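Local coordinates for metallo-beta-lactamase domain-containing protein 1 (Thermotoga maritima, PDB 1ZTC), which probably acts as a metal-dependent endoribonuclease of the metallo-beta-lactamase superfamily, hydrolysing RNA at a site that holds two nickel ions in this crystal, at residues A[44-53]-A[75-86]; A[149-159]-A[169-177]. All coordinates share one frame; numbering follows the deposited sequence. Where two conformers were deposited one is given.

Contact 1: A[44-53]-A[75-86]; sequences DRRIIIDPGN and TDVLFTHVHLDH. With NI (nickel (II) ion), chain F; NI (nickel (II) ion), chain E.
R45 bends back at chi2 and chi3 to lay its guanidinium beside D76, and its NH2 meets the syn lone pair of D76 OD1 at 2.8 Å in a salt bridge, the two planes 57° apart. The same carboxylate oxygen is also held by Y99. At R46 the backbone takes over: its N bonds to T75 OG1 (2.9 Å) and its O accepts from T75 N, while its NE turns to the carbonyl of D73. I47, I48 and I49 pair in parallel register with D76, V77 and L78; I47 CG2 presses on L78 CD1 at a tight 3.4 Å, and I48 N and O bond to D76 O and L78 N. D50 N gives the last rung of the ladder, to L78 O, before its carboxylate comes into play. With CG beside its own N (chi1 -76°), its OD1 accepts from T80 N at 2.9 Å, and its OD2 takes both T80 OG1, on the syn lone pair, and H86 ND1, at 2.7 Å. The latter bond lies in the imidazole plane but arrives from above the carboxylate, fixing the rotation of a ring whose NE2 binds nickel. P51 CD packs 3.7 Å from F79 CE1 at the ring edge, and G52 N bonds to H86 O (2.9 Å). The unit is a beta-alpha-beta crossover through helix 57-67, its strands flanked by 37-42 and 97-101, with F159 of strand 157-163 against I49 and L78.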
# COMPACT_ATOMS: atom_id res chain seq x y z
N ASP A 44 15.53 24.43 24.49
CA ASP A 44 15.82 23.10 24.99
C ASP A 44 14.70 22.10 24.70
O ASP A 44 14.69 20.99 25.22
CB ASP A 44 16.00 23.19 26.52
CG ASP A 44 14.78 23.88 27.25
OD1 ASP A 44 14.11 24.79 26.67
OD2 ASP A 44 14.51 23.52 28.42
N ARG A 45 13.74 22.51 23.88
CA ARG A 45 12.59 21.68 23.58
C ARG A 45 12.79 20.96 22.25
O ARG A 45 13.27 21.52 21.27
CB ARG A 45 11.31 22.51 23.54
CG ARG A 45 11.11 23.44 24.72
CD ARG A 45 11.15 22.74 26.06
NE ARG A 45 9.86 22.15 26.41
CZ ARG A 45 9.64 21.43 27.51
NH1 ARG A 45 10.61 21.21 28.39
NH2 ARG A 45 8.43 20.93 27.74
N ARG A 46 12.40 19.69 22.24
CA ARG A 46 12.38 18.89 21.05
C ARG A 46 10.94 18.38 20.90
O ARG A 46 10.46 17.55 21.67
CB ARG A 46 13.41 17.78 21.16
CG ARG A 46 14.83 18.35 21.01
CD ARG A 46 15.91 17.36 21.36
NE ARG A 46 15.82 16.97 22.78
CZ ARG A 46 16.30 17.66 23.82
NH1 ARG A 46 16.93 18.83 23.64
NH2 ARG A 46 16.15 17.19 25.06
N ILE A 47 10.27 18.94 19.89
CA ILE A 47 8.83 18.91 19.79
C ILE A 47 8.39 18.12 18.57
O ILE A 47 8.91 18.32 17.46
CB ILE A 47 8.28 20.35 19.66
CG1 ILE A 47 8.80 21.24 20.80
CG2 ILE A 47 6.76 20.35 19.59
CD1 ILE A 47 8.78 22.72 20.50
N ILE A 48 7.44 17.23 18.78
CA ILE A 48 6.79 16.54 17.66
C ILE A 48 5.32 16.91 17.57
O ILE A 48 4.59 16.86 18.56
CB ILE A 48 6.96 15.00 17.77
CG1 ILE A 48 8.44 14.66 17.55
CG2 ILE A 48 6.07 14.28 16.73
CD1 ILE A 48 8.84 13.25 17.87
N ILE A 49 4.87 17.24 16.36
CA ILE A 49 3.44 17.39 16.10
C ILE A 49 3.00 16.24 15.22
O ILE A 49 3.51 16.10 14.10
CB ILE A 49 3.11 18.73 15.44
CG1 ILE A 49 3.59 19.89 16.32
CG2 ILE A 49 1.62 18.87 15.22
CD1 ILE A 49 3.32 21.29 15.73
N ASP A 50 2.07 15.43 15.74
CA ASP A 50 1.55 14.21 15.10
C ASP A 50 2.68 13.21 14.87
O ASP A 50 3.26 13.18 13.79
CB ASP A 50 0.79 14.52 13.81
CG ASP A 50 -0.60 15.10 14.07
OD1 ASP A 50 -0.97 15.23 15.27
OD2 ASP A 50 -1.33 15.41 13.10
N PRO A 51 2.98 12.38 15.89
CA PRO A 51 4.08 11.41 15.82
C PRO A 51 3.92 10.29 14.78
O PRO A 51 4.91 9.63 14.44
CB PRO A 51 4.17 10.85 17.25
CG PRO A 51 2.79 11.03 17.80
CD PRO A 51 2.33 12.35 17.22
N GLY A 52 2.69 10.10 14.31
CA GLY A 52 2.44 9.23 13.21
C GLY A 52 2.10 7.79 13.56
O GLY A 52 1.75 7.44 14.69
N ASN A 53 2.23 6.95 12.55
CA ASN A 53 1.78 5.59 12.62
C ASN A 53 2.95 4.62 12.50
O ASN A 53 4.02 4.96 12.03
CB ASN A 53 0.77 5.35 11.49
CG ASN A 53 -0.02 4.07 11.67
OD1 ASN A 53 -0.34 3.70 12.80
ND2 ASN A 53 -0.22 3.32 10.57
N THR A 75 10.61 16.06 24.21
CA THR A 75 10.07 16.74 25.38
C THR A 75 8.58 17.06 25.26
O THR A 75 7.90 17.18 26.26
CB THR A 75 10.84 18.08 25.61
OG1 THR A 75 10.73 18.91 24.43
CG2 THR A 75 12.31 17.80 25.89
N ASP A 76 8.08 17.25 24.04
CA ASP A 76 6.71 17.71 23.84
C ASP A 76 6.13 17.06 22.60
O ASP A 76 6.79 16.99 21.56
CB ASP A 76 6.64 19.23 23.68
CG ASP A 76 7.25 19.99 24.86
OD1 ASP A 76 6.51 20.32 25.81
OD2 ASP A 76 8.47 20.24 24.84
N VAL A 77 4.88 16.61 22.71
CA VAL A 77 4.18 16.02 21.57
C VAL A 77 2.78 16.58 21.51
O VAL A 77 2.03 16.49 22.50
CB VAL A 77 4.12 14.47 21.66
CG1 VAL A 77 3.30 13.88 20.50
CG2 VAL A 77 5.52 13.90 21.64
N LEU A 78 2.44 17.18 20.38
CA LEU A 78 1.12 17.76 20.17
C LEU A 78 0.35 16.96 19.11
O LEU A 78 0.94 16.46 18.14
CB LEU A 78 1.22 19.23 19.77
CG LEU A 78 1.98 20.13 20.75
CD1 LEU A 78 3.47 20.14 20.47
CD2 LEU A 78 1.45 21.54 20.67
N PHE A 79 -0.96 16.86 19.31
CA PHE A 79 -1.83 16.15 18.40
C PHE A 79 -2.83 17.08 17.74
O PHE A 79 -3.56 17.80 18.41
CB PHE A 79 -2.64 15.06 19.12
CG PHE A 79 -1.81 14.08 19.91
CD1 PHE A 79 -0.79 13.35 19.29
CD2 PHE A 79 -2.10 13.83 21.24
CE1 PHE A 79 -0.05 12.42 20.00
CE2 PHE A 79 -1.36 12.91 21.96
CZ PHE A 79 -0.33 12.19 21.33
N THR A 80 -2.91 17.03 16.42
CA THR A 80 -4.02 17.65 15.73
C THR A 80 -5.32 17.01 16.20
O THR A 80 -6.27 17.69 16.52
CB THR A 80 -3.90 17.56 14.21
OG1 THR A 80 -3.82 16.19 13.79
CG2 THR A 80 -2.67 18.33 13.76
N HIS A 81 -5.33 15.68 16.29
CA HIS A 81 -6.47 14.99 16.81
C HIS A 81 -6.17 13.54 17.14
O HIS A 81 -5.13 13.01 16.76
CB HIS A 81 -7.62 15.08 15.81
CG HIS A 81 -7.38 14.37 14.52
ND1 HIS A 81 -6.31 14.64 13.70
CD2 HIS A 81 -8.11 13.42 13.89
CE1 HIS A 81 -6.40 13.91 12.61
NE2 HIS A 81 -7.48 13.15 12.71
N VAL A 82 -7.13 12.88 17.78
CA VAL A 82 -6.94 11.55 18.30
C VAL A 82 -7.44 10.52 17.31
O VAL A 82 -8.52 9.97 17.46
CB VAL A 82 -7.63 11.44 19.67
CG1 VAL A 82 -7.45 10.00 20.24
CG2 VAL A 82 -7.04 12.47 20.57
N HIS A 83 -6.68 10.33 16.23
CA HIS A 83 -6.88 9.28 15.28
C HIS A 83 -5.57 8.53 15.24
O HIS A 83 -4.48 9.14 15.23
CB HIS A 83 -7.29 9.77 13.87
CG HIS A 83 -8.75 10.14 13.76
ND1 HIS A 83 -9.30 10.71 12.63
CD2 HIS A 83 -9.76 10.07 14.67
CE1 HIS A 83 -10.58 10.96 12.84
NE2 HIS A 83 -10.88 10.58 14.06
N LEU A 84 -5.68 7.22 15.20
CA LEU A 84 -4.55 6.33 15.37
C LEU A 84 -3.37 6.58 14.42
O LEU A 84 -2.21 6.44 14.80
CB LEU A 84 -5.03 4.88 15.17
CG LEU A 84 -4.24 3.81 15.89
CD1 LEU A 84 -4.16 4.06 17.38
CD2 LEU A 84 -4.93 2.46 15.56
N ASP A 85 -3.68 6.92 13.18
CA ASP A 85 -2.65 7.17 12.15
C ASP A 85 -1.81 8.45 12.43
O ASP A 85 -0.72 8.64 11.86
CB ASP A 85 -3.28 7.19 10.75
CG ASP A 85 -4.35 8.27 10.59
OD1 ASP A 85 -5.26 8.39 11.47
OD2 ASP A 85 -4.27 9.01 9.61
N HIS A 86 -2.30 9.26 13.36
CA HIS A 86 -1.59 10.45 13.85
C HIS A 86 -0.88 10.26 15.21
O HIS A 86 0.13 10.92 15.50
CB HIS A 86 -2.63 11.60 13.98
CG HIS A 86 -3.13 12.09 12.66
ND1 HIS A 86 -2.79 13.33 12.16
CD2 HIS A 86 -3.89 11.49 11.71
CE1 HIS A 86 -3.35 13.48 10.97
NE2 HIS A 86 -4.00 12.37 10.67
NI NI F . -8.36 12.00 11.13
NI NI E . -5.44 11.59 9.13
O HOH W 1 -7.06 9.89 8.05
O HOH W 2 -6.89 10.41 10.78
O HOH W 3 -9.08 10.64 9.25

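Contact 2: A[149-159]-A[169-177]. With NI (nickel (II) ion), chain F; NI (nickel (II) ion), chain E; PO4 (phosphate ion), chain G.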
# COMPACT_ATOMS: atom_id res chain seq x y z
N THR A 149 -10.17 23.63 15.39
CA THR A 149 -10.66 23.52 14.04
C THR A 149 -11.49 22.24 13.91
O THR A 149 -11.06 21.29 13.25
CB THR A 149 -9.50 23.55 13.03
OG1 THR A 149 -8.51 22.58 13.40
CG2 THR A 149 -8.81 24.92 13.02
N PRO A 150 -12.66 22.21 14.54
CA PRO A 150 -13.43 20.95 14.68
C PRO A 150 -14.24 20.54 13.42
O PRO A 150 -15.40 20.26 13.50
CB PRO A 150 -14.36 21.25 15.87
CG PRO A 150 -14.59 22.74 15.78
CD PRO A 150 -13.32 23.34 15.23
N TRP A 151 -13.61 20.54 12.26
CA TRP A 151 -14.30 20.22 11.00
C TRP A 151 -13.68 18.94 10.47
O TRP A 151 -13.14 18.86 9.35
CB TRP A 151 -14.17 21.39 10.02
CG TRP A 151 -14.48 22.68 10.75
CD1 TRP A 151 -15.65 22.98 11.39
CD2 TRP A 151 -13.60 23.78 10.96
NE1 TRP A 151 -15.55 24.22 11.97
CE2 TRP A 151 -14.30 24.73 11.72
CE3 TRP A 151 -12.28 24.06 10.57
CZ2 TRP A 151 -13.74 25.94 12.10
CZ3 TRP A 151 -11.72 25.27 10.95
CH2 TRP A 151 -12.44 26.19 11.72
N HIS A 152 -13.74 17.94 11.33
CA HIS A 152 -13.21 16.61 11.05
C HIS A 152 -13.42 15.73 12.29
O HIS A 152 -13.90 14.59 12.21
CB HIS A 152 -11.71 16.67 10.69
CG HIS A 152 -11.11 15.32 10.49
ND1 HIS A 152 -11.40 14.55 9.38
CD2 HIS A 152 -10.31 14.57 11.28
CE1 HIS A 152 -10.77 13.39 9.49
NE2 HIS A 152 -10.12 13.38 10.63
N ALA A 153 -13.08 16.29 13.45
CA ALA A 153 -13.33 15.63 14.75
C ALA A 153 -13.48 16.73 15.78
O ALA A 153 -12.91 17.83 15.60
CB ALA A 153 -12.17 14.70 15.09
N ARG A 154 -14.26 16.49 16.83
CA ARG A 154 -14.58 17.54 17.80
C ARG A 154 -13.33 18.11 18.47
O ARG A 154 -13.31 19.28 18.87
CB ARG A 154 -15.53 17.03 18.87
CG ARG A 154 -14.88 15.99 19.84
CD ARG A 154 -15.89 15.28 20.73
NE ARG A 154 -16.64 14.27 19.99
CZ ARG A 154 -17.60 13.51 20.50
NH1 ARG A 154 -17.96 13.63 21.77
NH2 ARG A 154 -18.22 12.62 19.72
N GLU A 155 -12.29 17.30 18.61
CA GLU A 155 -11.06 17.72 19.31
C GLU A 155 -9.98 18.28 18.39
O GLU A 155 -8.84 18.53 18.81
CB GLU A 155 -10.50 16.56 20.13
CG GLU A 155 -9.68 15.50 19.38
CD GLU A 155 -10.52 14.47 18.63
OE1 GLU A 155 -11.78 14.58 18.61
OE2 GLU A 155 -9.91 13.51 18.10
N HIS A 156 -10.33 18.49 17.13
CA HIS A 156 -9.34 18.75 16.12
C HIS A 156 -8.71 20.14 16.26
O HIS A 156 -9.41 21.17 16.42
CB HIS A 156 -9.92 18.55 14.71
CG HIS A 156 -8.87 18.58 13.64
ND1 HIS A 156 -8.33 19.75 13.15
CD2 HIS A 156 -8.21 17.56 13.02
CE1 HIS A 156 -7.40 19.46 12.26
NE2 HIS A 156 -7.30 18.14 12.17
N LEU A 157 -7.39 20.16 16.15
CA LEU A 157 -6.58 21.36 16.24
C LEU A 157 -5.70 21.53 15.02
O LEU A 157 -5.22 20.55 14.43
CB LEU A 157 -5.64 21.28 17.45
CG LEU A 157 -6.26 21.15 18.84
CD1 LEU A 157 -5.14 20.87 19.84
CD2 LEU A 157 -7.06 22.37 19.24
N SER A 158 -5.46 22.80 14.68
CA SER A 158 -4.45 23.20 13.71
C SER A 158 -3.44 24.10 14.44
O SER A 158 -3.77 24.76 15.44
CB SER A 158 -5.09 23.89 12.48
OG SER A 158 -6.11 23.09 11.88
N PHE A 159 -2.20 24.09 13.94
CA PHE A 159 -1.10 24.81 14.57
C PHE A 159 -0.37 25.72 13.58
O PHE A 159 0.07 25.28 12.52
CB PHE A 159 -0.09 23.84 15.16
CG PHE A 159 -0.66 22.86 16.12
CD1 PHE A 159 -0.93 23.23 17.44
CD2 PHE A 159 -0.97 21.56 15.71
CE1 PHE A 159 -1.47 22.32 18.34
CE2 PHE A 159 -1.51 20.66 16.60
CZ PHE A 159 -1.77 21.02 17.92
N VAL A 169 4.26 28.71 9.04
CA VAL A 169 3.84 27.38 8.58
C VAL A 169 2.55 27.00 9.27
O VAL A 169 2.44 27.09 10.49
CB VAL A 169 4.93 26.31 8.87
CG1 VAL A 169 4.50 24.94 8.37
CG2 VAL A 169 6.26 26.70 8.25
N LEU A 170 1.57 26.56 8.48
CA LEU A 170 0.32 26.04 9.03
C LEU A 170 0.29 24.51 8.93
O LEU A 170 0.30 23.95 7.82
CB LEU A 170 -0.90 26.62 8.30
CG LEU A 170 -2.28 26.18 8.84
CD1 LEU A 170 -2.45 26.55 10.29
CD2 LEU A 170 -3.40 26.73 8.03
N ILE A 171 0.27 23.87 10.10
CA ILE A 171 0.01 22.43 10.22
C ILE A 171 -1.53 22.27 10.24
O ILE A 171 -2.19 22.59 11.22
CB ILE A 171 0.60 21.85 11.51
CG1 ILE A 171 2.06 22.28 11.72
CG2 ILE A 171 0.41 20.30 11.53
CD1 ILE A 171 2.97 21.98 10.59
N THR A 172 -2.10 21.87 9.12
CA THR A 172 -3.56 21.94 8.95
C THR A 172 -4.30 20.90 9.73
O THR A 172 -5.38 21.17 10.29
CB THR A 172 -3.97 21.81 7.47
OG1 THR A 172 -3.64 20.51 6.96
CG2 THR A 172 -3.30 22.87 6.64
N GLY A 173 -3.69 19.70 9.79
CA GLY A 173 -4.39 18.52 10.22
C GLY A 173 -5.41 18.13 9.16
O GLY A 173 -5.36 18.59 8.00
N ASP A 174 -6.32 17.27 9.58
CA ASP A 174 -7.22 16.58 8.66
C ASP A 174 -8.40 17.38 8.17
O ASP A 174 -9.25 16.84 7.47
CB ASP A 174 -7.69 15.30 9.30
CG ASP A 174 -6.77 14.13 9.00
OD1 ASP A 174 -5.93 14.19 8.10
OD2 ASP A 174 -6.94 13.10 9.62
N ILE A 175 -8.48 18.66 8.53
CA ILE A 175 -9.46 19.52 7.89
C ILE A 175 -9.14 19.69 6.39
O ILE A 175 -10.03 19.98 5.61
CB ILE A 175 -9.58 20.89 8.59
CG1 ILE A 175 -8.24 21.63 8.53
CG2 ILE A 175 -10.07 20.71 10.02
CD1 ILE A 175 -8.29 23.04 9.07
N THR A 176 -7.86 19.56 6.02
CA THR A 176 -7.42 19.53 4.62
C THR A 176 -6.36 18.42 4.52
O THR A 176 -5.18 18.65 4.73
CB THR A 176 -6.76 20.85 4.17
OG1 THR A 176 -5.74 21.21 5.11
CG2 THR A 176 -7.76 21.97 4.01
N PRO A 177 -6.79 17.20 4.26
CA PRO A 177 -5.85 16.07 4.35
C PRO A 177 -4.73 16.07 3.32
O PRO A 177 -3.63 15.55 3.59
CB PRO A 177 -6.76 14.84 4.23
CG PRO A 177 -8.01 15.31 3.72
CD PRO A 177 -8.17 16.77 4.03
NI NI F . -8.36 12.00 11.13
NI NI E . -5.44 11.59 9.13
P PO4 G . -16.69 13.49 16.23
O1 PO4 G . -17.98 13.56 16.99
O2 PO4 G . -16.29 12.07 16.03
O3 PO4 G . -15.58 14.08 17.05
O4 PO4 G . -16.87 14.25 14.94
O HOH W 1 -7.06 9.89 8.05
O HOH W 2 -6.89 10.41 10.78
O HOH W 3 -9.08 10.64 9.25
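D174 and H152 meet at a shared nickel ion: D174 OD2 binds it at 2.4 Å and H152 NE2 at 2.3 Å. D174 OD2 also binds the second nickel, at 2.2 Å, so one carboxylate oxygen joins the two metals. Behind this shell, H156 holds the backbone of the bridging residue. Its NE2 accepts from D174 N at 2.9 Å, the donor tilted 25° from the ring plane, and at the other nitrogen ND1 shares a hydrogen bond with T149 OG1; gripped at both nitrogens, the imidazole is fixed in its rotation. S158 OG gives a short bond, 2.6 Å, to T172 O. F159 and I171 form an antiparallel hydrogen-bonded pair, with I171 N to F159 O at 2.8 Å and F159 N to I171 O.

In H152, CG anti to the backbone N (chi1 176°) carries the ring over to D174, and chi2 of 72° turns its face to D174 CB, 3.4 Å from the ring centroid and nearly on the normal, a CH-pi contact. I175 packs against the 149-152 loop, its CG2 touching T149 O and W151 CE3 while CD1 reaches S158 OG. Within the type I turn 153-156, R154 holds a phosphate, probably from the crystallisation liquor, through its backbone N and guanidinium; K107 and K187 of the third subunit also bond to it. The arrangement is a beta hairpin, 157-163 with 169-171: the loop leading into the first strand brings H152, and the one leaving the second brings the bridging D174, to the dinuclear site characteristic of the metallo-beta-lactamase fold.

How the contacts relate
Each contact supplies part of a dinuclear centre, probably the active site as in other members of this superfamily, that neither could build alone. From 75-86 come H81 and H83 for one nickel and H86 for the other; contact 2 adds H152 and the bridging D174. H211 completes the second ion's close protein ligands, while D85 OD2 of 75-86 stands farther off, 2.9 Å from that nickel. The contact centres are 13 Å apart, yet D174 OD2 lies 3.1 Å from H81 NE2, sharing one nickel, and 3.2 Å from H86 NE2, sharing the other. Probable hydrogen bonds, T80 O with L157 N (2.7 Å) and V82 N with E155 OE2 (2.9 Å), join 75-86 to 149-159. Water 2 coordinates both nickels.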